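Local coordinates for NEDD8-conjugating enzyme UBC12 (PDB 3O2U), which accepts the ubiquitin-like protein Rub1 (NEDD8) from its E1 as a thioester and catalyses its attachment to other proteins, chiefly the cullin Cdc53, at residues 114-119 with 139-144; 66-71 with 133-138. All coordinates share one frame; numbering follows the deposited sequence.

Contact 1: 114-119 with 139-144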
ATOM      1  N   GLY A 114      -6.864   8.819   2.278  1.00 24.16           N
ATOM      2  CA  GLY A 114      -6.244   7.611   1.756  1.00 23.68           C
ATOM      3  C   GLY A 114      -5.079   7.090   2.590  1.00 25.02           C
ATOM      4  O   GLY A 114      -4.514   6.037   2.274  1.00 21.78           O
ATOM      5  N   ASN A 115      -4.715   7.818   3.649  1.00 21.53           N
ATOM      6  CA  ASN A 115      -3.712   7.355   4.604  1.00 23.38           C
ATOM      7  C   ASN A 115      -4.118   6.070   5.327  1.00 23.40           C
ATOM      8  O   ASN A 115      -5.263   5.918   5.763  1.00 23.37           O
ATOM      9  CB  ASN A 115      -3.407   8.457   5.637  1.00 28.52           C
ATOM     10  CG  ASN A 115      -2.751   9.669   5.017  1.00 32.19           C
ATOM     11  OD1 ASN A 115      -3.257  10.785   5.128  1.00 34.95           O
ATOM     12  ND2 ASN A 115      -1.623   9.455   4.344  1.00 30.34           N
ATOM     13  N   VAL A 116      -3.172   5.150   5.480  1.00 20.90           N
ATOM     14  CA  VAL A 116      -3.480   3.853   6.059  1.00 20.61           C
ATOM     15  C   VAL A 116      -2.625   3.581   7.280  1.00 26.94           C
ATOM     16  O   VAL A 116      -1.401   3.547   7.176  1.00 25.36           O
ATOM     17  CB  VAL A 116      -3.221   2.702   5.070  1.00 25.99           C
ATOM     18  CG1 VAL A 116      -3.657   1.396   5.685  1.00 24.78           C
ATOM     19  CG2 VAL A 116      -3.943   2.941   3.746  1.00 21.33           C
ATOM     20  N   CYS A 117      -3.272   3.361   8.425  1.00 27.53           N
ATOM     21  CA  CYS A 117      -2.563   3.072   9.671  1.00 30.00           C
ATOM     22  C   CYS A 117      -2.365   1.575   9.878  1.00 27.44           C
ATOM     23  O   CYS A 117      -3.252   0.863  10.345  1.00 27.57           O
ATOM     24  CB  CYS A 117      -3.286   3.670  10.881  1.00 37.80           C
ATOM     25  SG  CYS A 117      -2.327   3.525  12.421  1.00 40.77           S
ATOM     26  N   LEU A 118      -1.181   1.108   9.516  1.00 26.15           N
ATOM     27  CA  LEU A 118      -0.856  -0.298   9.584  1.00 21.80           C
ATOM     28  C   LEU A 118       0.524  -0.352  10.203  1.00 24.39           C
ATOM     29  O   LEU A 118       1.447   0.274   9.685  1.00 24.36           O
ATOM     30  CB  LEU A 118      -0.827  -0.870   8.167  1.00 25.31           C
ATOM     31  CG  LEU A 118      -0.473  -2.339   8.003  1.00 29.69           C
ATOM     32  CD1 LEU A 118      -1.580  -3.213   8.606  1.00 31.58           C
ATOM     33  CD2 LEU A 118      -0.250  -2.656   6.532  1.00 24.58           C
ATOM     34  N   ASN A 119       0.660  -1.070  11.318  1.00 20.21           N
ATOM     35  CA  ASN A 119       1.894  -1.038  12.108  1.00 21.50           C
ATOM     36  C   ASN A 119       3.148  -1.390  11.314  1.00 21.75           C
ATOM     37  O   ASN A 119       4.211  -0.790  11.513  1.00 22.05           O
ATOM     38  CB  ASN A 119       1.786  -1.976  13.315  1.00 24.41           C
ATOM     39  CG  ASN A 119       1.685  -3.436  12.905  1.00 30.01           C
ATOM     40  OD1 ASN A 119       1.187  -3.763  11.815  1.00 26.12           O
ATOM     41  ND2 ASN A 119       2.174  -4.325  13.766  1.00 29.16           N
ATOM     42  N   LEU A 139      -4.881  -6.966   3.849  1.00 16.28           N
ATOM     43  CA  LEU A 139      -6.023  -7.865   3.886  1.00 20.53           C
ATOM     44  C   LEU A 139      -6.575  -7.935   5.314  1.00 22.57           C
ATOM     45  O   LEU A 139      -7.756  -7.691   5.543  1.00 23.40           O
ATOM     46  CB  LEU A 139      -5.608  -9.247   3.412  1.00 17.95           C
ATOM     47  CG  LEU A 139      -6.732 -10.292   3.388  1.00 21.44           C
ATOM     48  CD1 LEU A 139      -7.933  -9.779   2.611  1.00 21.49           C
ATOM     49  CD2 LEU A 139      -6.227 -11.612   2.812  1.00 19.76           C
ATOM     50  N   PHE A 140      -5.698  -8.238   6.264  1.00 21.53           N
ATOM     51  CA  PHE A 140      -6.056  -8.439   7.674  1.00 24.93           C
ATOM     52  C   PHE A 140      -6.766  -7.230   8.310  1.00 25.31           C
ATOM     53  O   PHE A 140      -7.536  -7.377   9.260  1.00 22.83           O
ATOM     54  CB  PHE A 140      -4.783  -8.792   8.460  1.00 25.89           C
ATOM     55  CG  PHE A 140      -5.037  -9.405   9.811  1.00 30.11           C
ATOM     56  CD1 PHE A 140      -5.575 -10.674   9.923  1.00 33.12           C
ATOM     57  CD2 PHE A 140      -4.718  -8.713  10.972  1.00 33.62           C
ATOM     58  CE1 PHE A 140      -5.804 -11.241  11.182  1.00 36.77           C
ATOM     59  CE2 PHE A 140      -4.944  -9.273  12.226  1.00 35.94           C
ATOM     60  CZ  PHE A 140      -5.484 -10.535  12.330  1.00 30.30           C
ATOM     61  N   LEU A 141      -6.506  -6.033   7.790  1.00 20.15           N
ATOM     62  CA  LEU A 141      -7.210  -4.840   8.251  1.00 21.55           C
ATOM     63  C   LEU A 141      -8.721  -4.976   8.069  1.00 19.66           C
ATOM     64  O   LEU A 141      -9.509  -4.428   8.837  1.00 21.12           O
ATOM     65  CB  LEU A 141      -6.755  -3.600   7.465  1.00 25.66           C
ATOM     66  CG  LEU A 141      -5.451  -2.873   7.797  1.00 22.51           C
ATOM     67  CD1 LEU A 141      -5.213  -1.798   6.753  1.00 24.90           C
ATOM     68  CD2 LEU A 141      -5.497  -2.249   9.182  1.00 27.77           C
ATOM     69  N   PHE A 142      -9.123  -5.675   7.022  1.00 21.87           N
ATOM     70  CA  PHE A 142     -10.541  -5.821   6.716  1.00 20.65           C
ATOM     71  C   PHE A 142     -11.148  -7.039   7.399  1.00 24.78           C
ATOM     72  O   PHE A 142     -12.360  -7.091   7.616  1.00 22.41           O
ATOM     73  CB  PHE A 142     -10.752  -5.887   5.201  1.00 20.62           C
ATOM     74  CG  PHE A 142     -10.354  -4.613   4.498  1.00 22.23           C
ATOM     75  CD1 PHE A 142      -9.085  -4.471   3.963  1.00 19.08           C
ATOM     76  CD2 PHE A 142     -11.232  -3.544   4.429  1.00 19.79           C
ATOM     77  CE1 PHE A 142      -8.704  -3.289   3.326  1.00 20.05           C
ATOM     78  CE2 PHE A 142     -10.852  -2.344   3.813  1.00 24.25           C
ATOM     79  CZ  PHE A 142      -9.582  -2.219   3.270  1.00 19.50           C
ATOM     80  N   LEU A 143     -10.300  -8.008   7.731  1.00 23.54           N
ATOM     81  CA  LEU A 143     -10.729  -9.202   8.453  1.00 26.59           C
ATOM     82  C   LEU A 143     -10.812  -8.945   9.954  1.00 31.37           C
ATOM     83  O   LEU A 143     -11.684  -9.479  10.641  1.00 39.41           O
ATOM     84  CB  LEU A 143      -9.771 -10.356   8.173  1.00 29.82           C
ATOM     85  CG  LEU A 143      -9.681 -10.666   6.690  1.00 27.03           C
ATOM     86  CD1 LEU A 143      -8.760 -11.853   6.424  1.00 30.73           C
ATOM     87  CD2 LEU A 143     -11.069 -10.919   6.133  1.00 32.26           C
ATOM     88  N   GLU A 144      -9.893  -8.135  10.458  1.00 30.10           N
ATOM     89  CA  GLU A 144      -9.886  -7.762  11.864  1.00 32.88           C
ATOM     90  C   GLU A 144      -9.611  -6.280  12.059  1.00 29.76           C
ATOM     91  O   GLU A 144      -8.499  -5.888  12.431  1.00 32.43           O
ATOM     92  CB  GLU A 144      -8.878  -8.611  12.645  1.00 40.18           C
ATOM     93  CG  GLU A 144      -9.437  -9.944  13.116  1.00 47.45           C
ATOM     94  CD  GLU A 144     -10.628  -9.770  14.054  1.00 56.39           C
ATOM     95  OE1 GLU A 144     -10.422  -9.349  15.219  1.00 57.24           O
ATOM     96  OE2 GLU A 144     -11.770 -10.053  13.623  1.00 50.95           O
TER
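L141, on the last turn of helix 131-143, points its isobutyl group at the loop that carries C117, and V116 and L118 receive it with one branch each. With CG anti to its own carbonyl carbon (chi1 -80°) and the chain then extended, the leucine ends in a fork that faces the loop. One tine, CD1, meets CG1 of V116 at 3.7 Å. The other, CD2, lies 4.0 Å from the backbone O of C117 and 4.1 Å from CD1 of L118. At the root of the fork, CG of L141 also touches CD1 of L118 (4.0 Å). V116 and L118, two apart in an extended run of loop, thus approach the leucine at a slant, V116 at one methyl, L118 at the other methyl and the branch point. Their shared torsion explains the reach: CG1 of V116 stands anti to its backbone N (chi1 -176°), and L118 carries CG in the same way, its CD1 coming nearer to the helix than its CB direction suggests. Between them the carbonyl O of C117 only touches the leucine methyl, and SG lies well clear of 139-144. The backbone of C117 is hydrogen-bonded to N109, which L141 also touches, and V116 packs on F84, V99 and C101 of the sheet. An alanine in place of L141 would probably leave V116 CG1 and L118 CD1 without their common partner and the loop under the cysteine less firmly seated on the helix. C117 is the predicted thioester cysteine of this E2 enzyme. No hydrogen bond or charge pair spans the two segments; the active-site loop meets the helix here by van der Waals packing, with the sulfur uninvolved.

Contact 2: 66-71 with 133-138; sequences LEVIVR and SIITGL
V68 and I135 meet where strand 65-70 packs against helix 131-143, and the isoleucine provides the reach. From its CB, which does not itself aim at the strand, CG1 sets out anti to the carbonyl carbon (chi1 -71°) and comes within 4.1 Å of CG2 of V68. The chain continues extended to CD1, which lies against the same valine methyl at 4.0 Å. Two successive carbons of I135 therefore lie along one methyl. The isoleucine also packs on V47 and L49 of the neighbouring edge strand, and its contacts thus span two strands. In V68 the touching branch, CG2, is the one anti to the carbonyl carbon; its side chain touches L86 on the other flanking strand. One helical turn further on, L138 continues the contact more loosely: its CB lies 4.5 Å from CG2 of V70. V70 is packed in addition against F142 of the same helix and F84 of strand 82-87. V68 and V70, alternate residues of the strand, both point to the helix, whereas E67 and I69 turn to the other side of the sheet. Backbone hydrogen bonds tie V68 to F84 and V70 to I82, and E67 and I69 to N50 and T48 on strand 47-51, holding the strand in register with both neighbours. All four touching residues are buried, and branched aliphatic groups do the packing. This is the core of the ubiquitin-conjugating (UBC) fold, in which the central helix lies across one face of a four-stranded antiparallel sheet.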
ATOM      1  N   LEU A  66       2.737  -0.255  -7.662  1.00 16.93           N
ATOM      2  CA  LEU A  66       1.838  -1.405  -7.776  1.00 20.35           C
ATOM      3  C   LEU A  66       0.454  -0.971  -7.335  1.00 18.11           C
ATOM      4  O   LEU A  66       0.321  -0.091  -6.483  1.00 18.08           O
ATOM      5  CB  LEU A  66       2.295  -2.552  -6.860  1.00 15.44           C
ATOM      6  CG  LEU A  66       3.784  -2.905  -6.855  1.00 19.10           C
ATOM      7  CD1 LEU A  66       4.086  -3.953  -5.777  1.00 18.15           C
ATOM      8  CD2 LEU A  66       4.245  -3.390  -8.225  1.00 21.32           C
ATOM      9  N   GLU A  67      -0.566  -1.596  -7.909  1.00 14.59           N
ATOM     10  CA  GLU A  67      -1.926  -1.445  -7.409  1.00 16.14           C
ATOM     11  C   GLU A  67      -2.328  -2.756  -6.751  1.00 15.59           C
ATOM     12  O   GLU A  67      -2.226  -3.817  -7.361  1.00 16.15           O
ATOM     13  CB  GLU A  67      -2.910  -1.147  -8.537  1.00 15.98           C
ATOM     14  CG  GLU A  67      -4.349  -0.972  -8.033  1.00 17.07           C
ATOM     15  CD  GLU A  67      -5.362  -0.903  -9.151  1.00 21.02           C
ATOM     16  OE1 GLU A  67      -5.098  -1.468 -10.237  1.00 24.73           O
ATOM     17  OE2 GLU A  67      -6.431  -0.291  -8.935  1.00 24.05           O
ATOM     18  N   VAL A  68      -2.783  -2.686  -5.507  1.00 17.77           N
ATOM     19  CA  VAL A  68      -3.197  -3.893  -4.795  1.00 16.70           C
ATOM     20  C   VAL A  68      -4.690  -3.800  -4.547  1.00 17.68           C
ATOM     21  O   VAL A  68      -5.146  -2.829  -3.971  1.00 17.39           O
ATOM     22  CB  VAL A  68      -2.477  -4.037  -3.436  1.00 16.13           C
ATOM     23  CG1 VAL A  68      -3.094  -5.179  -2.628  1.00 18.39           C
ATOM     24  CG2 VAL A  68      -1.000  -4.291  -3.649  1.00 16.44           C
ATOM     25  N   ILE A  69      -5.437  -4.814  -4.974  1.00 18.03           N
ATOM     26  CA  ILE A  69      -6.896  -4.814  -4.839  1.00 15.86           C
ATOM     27  C   ILE A  69      -7.365  -5.897  -3.862  1.00 17.22           C
ATOM     28  O   ILE A  69      -7.251  -7.092  -4.138  1.00 19.82           O
ATOM     29  CB  ILE A  69      -7.581  -5.035  -6.191  1.00 18.63           C
ATOM     30  CG1 ILE A  69      -7.157  -3.942  -7.184  1.00 17.80           C
ATOM     31  CG2 ILE A  69      -9.105  -5.047  -6.008  1.00 20.46           C
ATOM     32  CD1 ILE A  69      -7.652  -4.160  -8.604  1.00 23.01           C
ATOM     33  N   VAL A  70      -7.889  -5.470  -2.716  1.00 17.49           N
ATOM     34  CA  VAL A  70      -8.377  -6.392  -1.696  1.00 16.21           C
ATOM     35  C   VAL A  70      -9.896  -6.555  -1.820  1.00 19.40           C
ATOM     36  O   VAL A  70     -10.635  -5.572  -1.755  1.00 17.26           O
ATOM     37  CB  VAL A  70      -7.969  -5.893  -0.289  1.00 20.80           C
ATOM     38  CG1 VAL A  70      -8.413  -6.865   0.786  1.00 19.61           C
ATOM     39  CG2 VAL A  70      -6.436  -5.725  -0.232  1.00 18.96           C
ATOM     40  N   ARG A  71     -10.334  -7.797  -2.026  1.00 15.84           N
ATOM     41  CA  ARG A  71     -11.759  -8.144  -2.111  1.00 21.33           C
ATOM     42  C   ARG A  71     -12.053  -9.298  -1.141  1.00 15.60           C
ATOM     43  O   ARG A  71     -12.011 -10.462  -1.526  1.00 18.18           O
ATOM     44  CB  ARG A  71     -12.125  -8.552  -3.542  1.00 19.62           C
ATOM     45  CG  ARG A  71     -13.633  -8.735  -3.789  1.00 23.65           C
ATOM     46  CD  ARG A  71     -13.904  -8.903  -5.274  1.00 23.04           C
ATOM     47  NE  ARG A  71     -15.327  -9.075  -5.597  1.00 24.61           N
ATOM     48  CZ  ARG A  71     -15.934 -10.262  -5.658  1.00 32.00           C
ATOM     49  NH1 ARG A  71     -15.257 -11.375  -5.390  1.00 22.18           N
ATOM     50  NH2 ARG A  71     -17.221 -10.339  -5.975  1.00 27.10           N
ATOM     51  N   SER A 133       4.101  -9.634   3.116  1.00 17.40           N
ATOM     52  CA  SER A 133       3.706  -9.199   4.461  1.00 17.19           C
ATOM     53  C   SER A 133       2.842  -7.972   4.413  1.00 17.52           C
ATOM     54  O   SER A 133       1.850  -7.887   5.115  1.00 19.47           O
ATOM     55  CB  SER A 133       4.938  -8.875   5.294  1.00 22.61           C
ATOM     56  OG  SER A 133       5.795  -9.999   5.341  1.00 30.25           O
ATOM     57  N   ILE A 134       3.240  -6.993   3.605  1.00 17.60           N
ATOM     58  CA  ILE A 134       2.453  -5.790   3.506  1.00 14.69           C
ATOM     59  C   ILE A 134       1.063  -6.140   2.998  1.00 13.96           C
ATOM     60  O   ILE A 134       0.055  -5.722   3.575  1.00 16.43           O
ATOM     61  CB  ILE A 134       3.119  -4.761   2.574  1.00 16.01           C
ATOM     62  CG1 ILE A 134       4.435  -4.272   3.213  1.00 16.52           C
ATOM     63  CG2 ILE A 134       2.162  -3.615   2.321  1.00 16.29           C
ATOM     64  CD1 ILE A 134       5.426  -3.622   2.246  1.00 20.86           C
ATOM     65  N   ILE A 135       1.016  -6.915   1.923  1.00 13.01           N
ATOM     66  CA  ILE A 135      -0.260  -7.271   1.323  1.00 13.35           C
ATOM     67  C   ILE A 135      -1.143  -8.063   2.298  1.00 18.97           C
ATOM     68  O   ILE A 135      -2.342  -7.795   2.436  1.00 16.04           O
ATOM     69  CB  ILE A 135      -0.064  -8.021   0.007  1.00 16.80           C
ATOM     70  CG1 ILE A 135       0.473  -7.039  -1.062  1.00 14.48           C
ATOM     71  CG2 ILE A 135      -1.390  -8.645  -0.432  1.00 17.23           C
ATOM     72  CD1 ILE A 135       0.764  -7.700  -2.399  1.00 21.34           C
ATOM     73  N   THR A 136      -0.550  -9.029   2.985  1.00 14.95           N
ATOM     74  CA  THR A 136      -1.308  -9.768   3.975  1.00 16.98           C
ATOM     75  C   THR A 136      -1.838  -8.825   5.063  1.00 19.45           C
ATOM     76  O   THR A 136      -2.954  -8.990   5.538  1.00 19.62           O
ATOM     77  CB  THR A 136      -0.450 -10.867   4.607  1.00 18.71           C
ATOM     78  OG1 THR A 136      -0.064 -11.791   3.583  1.00 23.58           O
ATOM     79  CG2 THR A 136      -1.244 -11.605   5.691  1.00 21.13           C
ATOM     80  N   GLY A 137      -1.028  -7.835   5.445  1.00 18.12           N
ATOM     81  CA  GLY A 137      -1.430  -6.843   6.431  1.00 18.60           C
ATOM     82  C   GLY A 137      -2.615  -5.994   6.007  1.00 20.17           C
ATOM     83  O   GLY A 137      -3.501  -5.697   6.813  1.00 21.01           O
ATOM     84  N   LEU A 138      -2.639  -5.603   4.737  1.00 18.63           N
ATOM     85  CA  LEU A 138      -3.759  -4.835   4.186  1.00 19.01           C
ATOM     86  C   LEU A 138      -5.028  -5.700   4.190  1.00 18.48           C
ATOM     87  O   LEU A 138      -6.111  -5.244   4.514  1.00 18.65           O
ATOM     88  CB  LEU A 138      -3.418  -4.348   2.771  1.00 16.98           C
ATOM     89  CG  LEU A 138      -2.266  -3.333   2.738  1.00 19.66           C
ATOM     90  CD1 LEU A 138      -1.875  -2.942   1.307  1.00 18.49           C
ATOM     91  CD2 LEU A 138      -2.620  -2.104   3.557  1.00 18.03           C
TER

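Helix 131-143 serves both contacts, its N-terminal and middle turns packing on strand 65-70 in contact 2 and its C-terminal turn meeting the active-site loop in contact 1. Both are aliphatic and lack cross-segment hydrogen bonds, but their settings differ. Contact 2 is buried core; contact 1 is only partly buried and adds the backbone O of C117, the predicted catalytic cysteine, to its surfaces. Their centres lie about 9 Å apart, and packing runs between them: CD1 of L139 reaches CG1 of V70 at 3.5 Å, and CD2 of L118 lies 3.8 Å from CD2 of L138. The helix thereby connects the sheet with the loop of C117.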